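Long-range contacts in calcium homeostasis modulator 1 (Oryzias latipes, PDB 6LMT), which forms an eight-subunit membrane channel of the calcium homeostasis modulator family, and probably passes ions and ATP as its relatives do: residues N48-L56 with T117-F128; L70-A78 with W217-R225. All blocks are in the same frame, centred on the assembly; numbering follows the deposited sequence.

Contact 1 (N48-L56 with T117-F128); sequences NYTYGIGLL and TLMDGKSFLCAF. With Y01 (cholesterol hemisuccinate), chain J.
Tyr-49 and Gly-52 lie against Ala-127 and Ser-123 where helices 48-56 and 122-128 run nearly antiparallel, at 157°, with axes 7.1 Å apart. Gly-52 has no side chain, and Gly-52 CA comes within 4.3 Å of Ser-123 CA. Ala-127 is a knob in a hole formed by Asn-48, Tyr-49, Gly-52 and Ile-53. Ala-127 CB meets Ile-53 CD1 at 3.7 Å. Ser-123 OG gives a weak hydrogen bond to Gly-52 O (3.3 Å).

Cys-126 SG lies anti to the backbone N (chi1 -167°). From there Cys-126 SG reaches the edge of the Tyr-51 ring, 3.8 Å from Tyr-51 CD2, in a sulfur-aromatic contact. The same sulfur forms a disulfide with Cys-41. The Tyr-49 ring has Ala-127 O and Phe-128 CE1 at its edge. At the other end Leu-56 forks: Leu-56 CD1 packs on Thr-117 CG2 (3.8 Å), and CD2 meets the edge of the Phe-124 ring.

A cholesterol hemisuccinate lies along this surface. Phe-128 CE1 is 3.5 Å from its CAD, and Ile-53 CD1 is 3.6 Å from its CAE. Tyr-49 and Leu-56 also line this sterol pocket.

Helix 167-202 backs the contact, with Ile-177 and Ser-181 against Phe-124. The same helix of a second subunit brings Gln-182 to the Tyr-51 hydroxyl and Trp-186 to Leu-55, so the helix pair also borders a subunit interface.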
# COMPACT_ATOMS: atom_id res chain seq x y z
N ASN A 48 26.53 -25.31 24.24
CA ASN A 48 25.93 -23.99 24.36
C ASN A 48 26.92 -22.88 24.12
O ASN A 48 26.59 -21.87 23.50
CB ASN A 48 25.31 -23.78 25.73
CG ASN A 48 23.95 -24.33 25.85
OD1 ASN A 48 23.31 -24.59 24.87
ND2 ASN A 48 23.44 -24.32 27.05
N TYR A 49 28.14 -23.04 24.62
CA TYR A 49 29.16 -22.02 24.46
C TYR A 49 29.56 -21.86 23.00
O TYR A 49 29.67 -20.74 22.51
CB TYR A 49 30.37 -22.35 25.32
CG TYR A 49 31.42 -21.29 25.27
CD1 TYR A 49 31.31 -20.15 26.03
CD2 TYR A 49 32.52 -21.41 24.42
CE1 TYR A 49 32.25 -19.17 25.96
CE2 TYR A 49 33.46 -20.42 24.34
CZ TYR A 49 33.32 -19.31 25.12
OH TYR A 49 34.27 -18.33 25.05
N THR A 50 29.79 -22.96 22.30
CA THR A 50 30.26 -22.83 20.93
C THR A 50 29.15 -22.38 20.00
O THR A 50 29.42 -21.72 19.00
CB THR A 50 30.85 -24.15 20.43
OG1 THR A 50 29.82 -25.11 20.28
CG2 THR A 50 31.82 -24.66 21.43
N TYR A 51 27.90 -22.69 20.32
CA TYR A 51 26.80 -22.18 19.53
C TYR A 51 26.61 -20.69 19.75
O TYR A 51 26.47 -19.93 18.80
CB TYR A 51 25.52 -22.94 19.86
CG TYR A 51 24.36 -22.48 19.03
CD1 TYR A 51 24.23 -22.89 17.71
CD2 TYR A 51 23.41 -21.62 19.54
CE1 TYR A 51 23.20 -22.47 16.95
CE2 TYR A 51 22.39 -21.18 18.77
CZ TYR A 51 22.28 -21.62 17.48
OH TYR A 51 21.23 -21.19 16.72
N GLY A 52 26.61 -20.26 21.02
CA GLY A 52 26.36 -18.86 21.32
C GLY A 52 27.50 -17.95 20.92
O GLY A 52 27.27 -16.85 20.42
N ILE A 53 28.73 -18.40 21.10
CA ILE A 53 29.87 -17.58 20.70
C ILE A 53 30.15 -17.74 19.22
O ILE A 53 30.62 -16.80 18.57
CB ILE A 53 31.07 -17.92 21.60
CG1 ILE A 53 30.71 -17.67 23.05
CG2 ILE A 53 32.27 -17.08 21.31
CD1 ILE A 53 30.22 -16.29 23.33
N GLY A 54 29.81 -18.88 18.63
CA GLY A 54 29.95 -19.04 17.20
C GLY A 54 29.01 -18.18 16.39
O GLY A 54 29.37 -17.73 15.31
N LEU A 55 27.82 -17.91 16.90
CA LEU A 55 26.93 -16.98 16.22
C LEU A 55 27.33 -15.53 16.41
O LEU A 55 26.76 -14.66 15.75
CB LEU A 55 25.50 -17.16 16.68
CG LEU A 55 24.83 -18.35 16.03
CD1 LEU A 55 23.48 -18.45 16.58
CD2 LEU A 55 24.76 -18.15 14.53
N LEU A 56 28.28 -15.26 17.26
CA LEU A 56 28.82 -13.93 17.40
C LEU A 56 30.10 -13.75 16.61
O LEU A 56 30.45 -12.62 16.30
CB LEU A 56 29.03 -13.67 18.89
CG LEU A 56 29.40 -12.34 19.49
CD1 LEU A 56 28.33 -11.33 19.19
CD2 LEU A 56 29.50 -12.57 20.94
N THR A 117 23.34 -8.62 17.71
CA THR A 117 23.43 -9.85 18.47
C THR A 117 23.61 -9.57 19.95
O THR A 117 23.03 -10.25 20.79
CB THR A 117 24.57 -10.69 17.91
OG1 THR A 117 24.33 -10.90 16.53
CG2 THR A 117 24.66 -12.01 18.55
N LEU A 118 24.38 -8.54 20.29
CA LEU A 118 24.55 -8.18 21.68
C LEU A 118 23.36 -7.43 22.25
O LEU A 118 23.07 -7.56 23.43
CB LEU A 118 25.82 -7.35 21.84
CG LEU A 118 27.15 -8.01 21.59
CD1 LEU A 118 28.24 -6.99 21.55
CD2 LEU A 118 27.42 -9.05 22.62
N MET A 119 22.64 -6.66 21.43
CA MET A 119 21.45 -6.00 21.94
C MET A 119 20.29 -6.96 22.10
O MET A 119 19.41 -6.72 22.93
CB MET A 119 21.00 -4.87 21.03
CG MET A 119 21.94 -3.73 20.95
SD MET A 119 22.40 -2.98 22.49
CE MET A 119 23.48 -1.76 21.79
N ASP A 120 20.25 -8.02 21.32
CA ASP A 120 19.20 -9.01 21.48
C ASP A 120 19.44 -9.88 22.70
O ASP A 120 18.49 -10.26 23.38
CB ASP A 120 19.11 -9.86 20.22
CG ASP A 120 17.83 -10.64 20.13
OD1 ASP A 120 16.93 -10.44 20.96
OD2 ASP A 120 17.71 -11.47 19.22
N GLY A 121 20.68 -10.24 22.98
CA GLY A 121 21.00 -10.92 24.20
C GLY A 121 20.97 -12.43 24.17
O GLY A 121 21.32 -13.05 25.17
N LYS A 122 20.59 -13.05 23.05
CA LYS A 122 20.44 -14.50 23.00
C LYS A 122 21.76 -15.24 22.92
O LYS A 122 21.84 -16.37 23.41
CB LYS A 122 19.58 -14.91 21.82
CG LYS A 122 18.17 -14.50 21.89
CD LYS A 122 17.44 -15.12 20.74
CE LYS A 122 15.98 -14.80 20.74
NZ LYS A 122 15.75 -13.41 20.34
N SER A 123 22.79 -14.67 22.29
CA SER A 123 24.09 -15.32 22.25
C SER A 123 24.75 -15.37 23.61
O SER A 123 25.45 -16.34 23.91
CB SER A 123 25.01 -14.61 21.27
OG SER A 123 24.65 -14.94 19.96
N PHE A 124 24.57 -14.34 24.43
CA PHE A 124 25.10 -14.42 25.78
C PHE A 124 24.26 -15.33 26.65
O PHE A 124 24.78 -15.95 27.57
CB PHE A 124 25.20 -13.06 26.47
CG PHE A 124 26.41 -12.27 26.13
CD1 PHE A 124 27.20 -12.59 25.05
CD2 PHE A 124 26.85 -11.29 26.99
CE1 PHE A 124 28.32 -11.87 24.78
CE2 PHE A 124 27.99 -10.58 26.72
CZ PHE A 124 28.72 -10.87 25.62
N LEU A 125 22.95 -15.39 26.39
CA LEU A 125 22.10 -16.26 27.18
C LEU A 125 22.42 -17.72 26.92
O LEU A 125 22.44 -18.53 27.85
CB LEU A 125 20.64 -15.97 26.87
CG LEU A 125 19.60 -16.76 27.66
CD1 LEU A 125 19.67 -16.45 29.13
CD2 LEU A 125 18.26 -16.46 27.11
N CYS A 126 22.71 -18.06 25.67
CA CYS A 126 23.08 -19.43 25.35
C CYS A 126 24.47 -19.75 25.89
O CYS A 126 24.65 -20.75 26.57
CB CYS A 126 22.98 -19.64 23.84
SG CYS A 126 23.06 -21.34 23.27
N ALA A 127 25.44 -18.87 25.67
CA ALA A 127 26.82 -19.18 26.00
C ALA A 127 27.13 -19.16 27.49
O ALA A 127 28.06 -19.85 27.92
CB ALA A 127 27.75 -18.22 25.28
N PHE A 128 26.40 -18.39 28.30
CA PHE A 128 26.83 -18.10 29.66
C PHE A 128 25.83 -18.56 30.71
O PHE A 128 25.95 -18.17 31.87
CB PHE A 128 27.08 -16.60 29.81
CG PHE A 128 28.23 -16.11 29.01
CD1 PHE A 128 29.36 -16.87 28.86
CD2 PHE A 128 28.12 -14.94 28.29
CE1 PHE A 128 30.39 -16.44 28.08
CE2 PHE A 128 29.14 -14.51 27.51
CZ PHE A 128 30.28 -15.27 27.41
CAA Y01 J . 35.00 -9.59 18.55
CBA Y01 J . 33.50 -9.49 18.69
CAB Y01 J . 32.81 -10.43 17.72
CAN Y01 J . 33.06 -9.76 20.13
CAJ Y01 J . 33.38 -11.12 20.68
CAO Y01 J . 33.43 -11.15 22.18
CBB Y01 J . 33.69 -12.51 22.84
CAC Y01 J . 34.77 -13.26 22.07
CBE Y01 J . 34.03 -12.31 24.33
CAP Y01 J . 33.12 -11.24 25.00
CAQ Y01 J . 32.67 -11.81 26.35
CBG Y01 J . 33.79 -12.79 26.67
CBI Y01 J . 34.02 -13.52 25.33
CAE Y01 J . 32.87 -14.46 24.97
CAU Y01 J . 35.32 -14.30 25.52
CAS Y01 J . 35.23 -15.29 26.69
CBF Y01 J . 34.81 -14.66 28.03
CBD Y01 J . 33.59 -13.74 27.85
CAK Y01 J . 33.32 -12.98 29.14
CAI Y01 J . 33.21 -13.93 30.28
CAZ Y01 J . 33.68 -15.17 30.26
CAV Y01 J . 33.43 -16.10 31.42
CBH Y01 J . 34.55 -15.73 29.14
CAD Y01 J . 33.85 -16.98 28.56
CAT Y01 J . 35.87 -16.16 29.82
CAR Y01 J . 35.66 -17.10 31.02
CBC Y01 J . 34.74 -16.50 32.06
OAW Y01 J . 34.44 -17.49 33.09
CAY Y01 J . 33.85 -17.08 34.21
OAG Y01 J . 33.82 -15.94 34.58
CAM Y01 J . 33.21 -18.22 34.96
CAL Y01 J . 32.37 -17.77 36.15
CAX Y01 J . 31.72 -18.89 36.94
OAH Y01 J . 31.94 -20.07 36.59
OAF Y01 J . 31.00 -18.58 37.90

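Contact 2 (L70-A78 with W217-R225)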
# COMPACT_ATOMS: atom_id res chain seq x y z
N LEU A 70 31.91 -9.02 -3.16
CA LEU A 70 31.04 -8.10 -3.88
C LEU A 70 31.75 -6.85 -4.37
O LEU A 70 31.18 -6.13 -5.19
CB LEU A 70 29.85 -7.71 -3.02
CG LEU A 70 28.88 -8.84 -2.72
CD1 LEU A 70 27.78 -8.36 -1.81
CD2 LEU A 70 28.31 -9.39 -3.99
N ASN A 71 32.94 -6.56 -3.89
CA ASN A 71 33.67 -5.38 -4.34
C ASN A 71 34.40 -5.70 -5.63
O ASN A 71 35.18 -6.65 -5.70
CB ASN A 71 34.65 -4.94 -3.25
CG ASN A 71 34.98 -3.46 -3.31
OD1 ASN A 71 35.36 -2.88 -2.30
ND2 ASN A 71 34.85 -2.85 -4.47
N ASN A 72 34.15 -4.90 -6.67
CA ASN A 72 34.66 -5.17 -8.00
C ASN A 72 36.06 -4.60 -8.24
O ASN A 72 36.52 -4.60 -9.38
CB ASN A 72 33.70 -4.62 -9.05
CG ASN A 72 32.46 -5.46 -9.19
OD1 ASN A 72 32.53 -6.68 -9.25
ND2 ASN A 72 31.31 -4.80 -9.22
N ASN A 73 36.74 -4.13 -7.20
CA ASN A 73 38.11 -3.66 -7.34
C ASN A 73 39.12 -4.61 -6.72
O ASN A 73 40.31 -4.30 -6.71
CB ASN A 73 38.28 -2.28 -6.71
CG ASN A 73 37.52 -1.21 -7.45
OD1 ASN A 73 37.41 -1.25 -8.67
ND2 ASN A 73 37.02 -0.23 -6.72
N VAL A 74 38.68 -5.73 -6.17
CA VAL A 74 39.62 -6.62 -5.51
C VAL A 74 40.36 -7.49 -6.51
O VAL A 74 41.44 -7.99 -6.20
CB VAL A 74 38.92 -7.50 -4.46
CG1 VAL A 74 38.25 -6.62 -3.43
CG2 VAL A 74 37.92 -8.42 -5.11
N SER A 75 39.82 -7.67 -7.72
CA SER A 75 40.52 -8.41 -8.75
C SER A 75 41.58 -7.54 -9.40
O SER A 75 42.65 -8.03 -9.77
CB SER A 75 39.54 -8.92 -9.79
OG SER A 75 38.92 -7.84 -10.47
N VAL A 76 41.30 -6.24 -9.53
CA VAL A 76 42.26 -5.32 -10.13
C VAL A 76 43.41 -5.07 -9.17
O VAL A 76 44.57 -4.96 -9.57
CB VAL A 76 41.55 -4.02 -10.53
CG1 VAL A 76 42.46 -3.16 -11.35
CG2 VAL A 76 40.28 -4.32 -11.28
N LEU A 77 43.11 -5.03 -7.87
CA LEU A 77 44.14 -4.92 -6.85
C LEU A 77 44.95 -6.21 -6.74
O LEU A 77 46.17 -6.16 -6.52
CB LEU A 77 43.50 -4.55 -5.52
CG LEU A 77 44.33 -4.51 -4.25
CD1 LEU A 77 45.50 -3.59 -4.39
CD2 LEU A 77 43.46 -4.07 -3.11
N ALA A 78 44.31 -7.36 -6.88
CA ALA A 78 45.05 -8.62 -6.86
C ALA A 78 45.92 -8.78 -8.09
O ALA A 78 46.98 -9.41 -8.02
CB ALA A 78 44.11 -9.80 -6.73
N TRP A 217 42.12 6.32 -9.57
CA TRP A 217 42.17 4.91 -9.94
C TRP A 217 40.77 4.30 -9.98
O TRP A 217 40.45 3.53 -10.89
CB TRP A 217 43.04 4.16 -8.95
CG TRP A 217 43.24 2.71 -9.22
CD1 TRP A 217 44.07 2.15 -10.13
CD2 TRP A 217 42.55 1.63 -8.58
NE1 TRP A 217 43.98 0.78 -10.07
CE2 TRP A 217 43.04 0.44 -9.14
CE3 TRP A 217 41.56 1.56 -7.59
CZ2 TRP A 217 42.59 -0.81 -8.72
CZ3 TRP A 217 41.10 0.33 -7.20
CH2 TRP A 217 41.61 -0.85 -7.77
N SER A 218 39.92 4.66 -9.02
CA SER A 218 38.56 4.12 -8.99
C SER A 218 37.71 4.67 -10.12
O SER A 218 36.91 3.94 -10.71
CB SER A 218 37.91 4.43 -7.65
OG SER A 218 38.60 3.79 -6.60
N HIS A 219 37.85 5.97 -10.43
CA HIS A 219 37.13 6.53 -11.56
C HIS A 219 37.64 5.97 -12.88
O HIS A 219 36.86 5.80 -13.81
CB HIS A 219 37.23 8.06 -11.60
CG HIS A 219 36.48 8.74 -10.50
ND1 HIS A 219 35.11 8.70 -10.40
CD2 HIS A 219 36.91 9.53 -9.48
CE1 HIS A 219 34.73 9.40 -9.34
NE2 HIS A 219 35.80 9.91 -8.77
N TYR A 220 38.93 5.65 -12.96
CA TYR A 220 39.47 5.11 -14.20
C TYR A 220 38.94 3.72 -14.48
O TYR A 220 38.75 3.35 -15.65
CB TYR A 220 40.99 5.08 -14.17
CG TYR A 220 41.58 4.55 -15.44
CD1 TYR A 220 41.54 5.31 -16.60
CD2 TYR A 220 42.17 3.30 -15.50
CE1 TYR A 220 42.06 4.83 -17.78
CE2 TYR A 220 42.70 2.82 -16.67
CZ TYR A 220 42.64 3.59 -17.81
OH TYR A 220 43.17 3.12 -18.98
N ILE A 221 38.66 2.94 -13.44
CA ILE A 221 38.14 1.59 -13.63
C ILE A 221 36.71 1.62 -14.14
O ILE A 221 36.37 0.91 -15.09
CB ILE A 221 38.24 0.81 -12.32
CG1 ILE A 221 39.69 0.53 -12.01
CG2 ILE A 221 37.50 -0.47 -12.40
CD1 ILE A 221 39.84 0.05 -10.68
N ASP A 222 35.85 2.45 -13.53
CA ASP A 222 34.47 2.56 -13.99
C ASP A 222 34.37 3.12 -15.40
O ASP A 222 33.47 2.74 -16.15
CB ASP A 222 33.66 3.41 -13.02
CG ASP A 222 33.40 2.72 -11.71
OD1 ASP A 222 33.34 1.47 -11.70
OD2 ASP A 222 33.24 3.42 -10.68
N ILE A 223 35.29 4.00 -15.78
CA ILE A 223 35.30 4.52 -17.14
C ILE A 223 35.79 3.44 -18.12
O ILE A 223 35.21 3.27 -19.20
CB ILE A 223 36.15 5.80 -17.21
CG1 ILE A 223 35.48 6.94 -16.44
CG2 ILE A 223 36.39 6.23 -18.63
CD1 ILE A 223 34.13 7.30 -16.95
N GLU A 224 36.82 2.69 -17.75
CA GLU A 224 37.38 1.69 -18.66
C GLU A 224 36.42 0.52 -18.88
O GLU A 224 36.36 -0.02 -19.99
CB GLU A 224 38.71 1.17 -18.11
CG GLU A 224 39.45 0.23 -19.03
CD GLU A 224 40.74 -0.27 -18.42
OE1 GLU A 224 41.03 0.10 -17.26
OE2 GLU A 224 41.46 -1.04 -19.08
N ARG A 225 35.65 0.14 -17.86
CA ARG A 225 34.67 -0.93 -18.02
C ARG A 225 33.53 -0.50 -18.92
O ARG A 225 33.12 -1.25 -19.82
CB ARG A 225 34.12 -1.36 -16.67
CG ARG A 225 35.08 -2.16 -15.87
CD ARG A 225 34.54 -2.34 -14.50
NE ARG A 225 35.46 -3.11 -13.67
CZ ARG A 225 35.35 -3.20 -12.36
NH1 ARG A 225 34.39 -2.53 -11.75
NH2 ARG A 225 36.22 -3.91 -11.67
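Apolar packing joins Val-76 to Trp-217 and Ile-221, and so the start of helix 74-82 to the flank of the long helix 210-258. Val-76 CG1, anti to the backbone N (chi1 -170°), meets Trp-217 CZ2 at 3.5 Å. The two side chains slide past each other in opposite directions. Val-76 and Ile-221 instead reach tip to tip, and Val-76 CG1 is 4.2 Å from Ile-221 CD1. Within helix 217-225, Ile-221 CD1 covers one face of the indole, offset toward its rim.

Asn-73 is a polar side chain lying on the same indole. Asn-73 CB is 3.8 Å from Trp-217 CH2, with amide and ring planes 59° apart. Its OD1 lies next to Ile-221 CD1. The backbone O of Asn-73 lies at the ring edge, in plane.

The polar link goes to a carbonyl inside the type I turn from Asn-71 to Val-74. The modelled hydrogen bond from Arg-225 NH2 to Asn-72 O is 2.4 Å, so short that its exact length is doubtful. The arginine chain is extended from CG to NE and carries the guanidinium across to the turn. Ile-221 CG2 packs over the centre of one guanidinium face, 3.4 Å above its plane.

The chemistry is mixed. The charged donor meets a main-chain carbonyl, not a carboxylate, so the polar link is to the backbone of the turn. Most of the rest is packing round the indole.

Contact 1 is a buried helix pair, while contact 2 is only partly buried. Their centres are 38 Å apart, on opposite sides of the chain's centre, and they do not touch. Two successive helices, 48-70 and 74-82, joined by a short turn, supply the first segments. Along the sequence the segments alternate. Contact 1 closes two helices backbone to backbone, with a disulfide at one end. Contact 2 leaves its helices much farther apart and bridges them with long side chains, an indole and a guanidinium. Both lie near bound sterol, but in contact 1 it packs on the side chains that join the segments. Both touch a second subunit of the octamer.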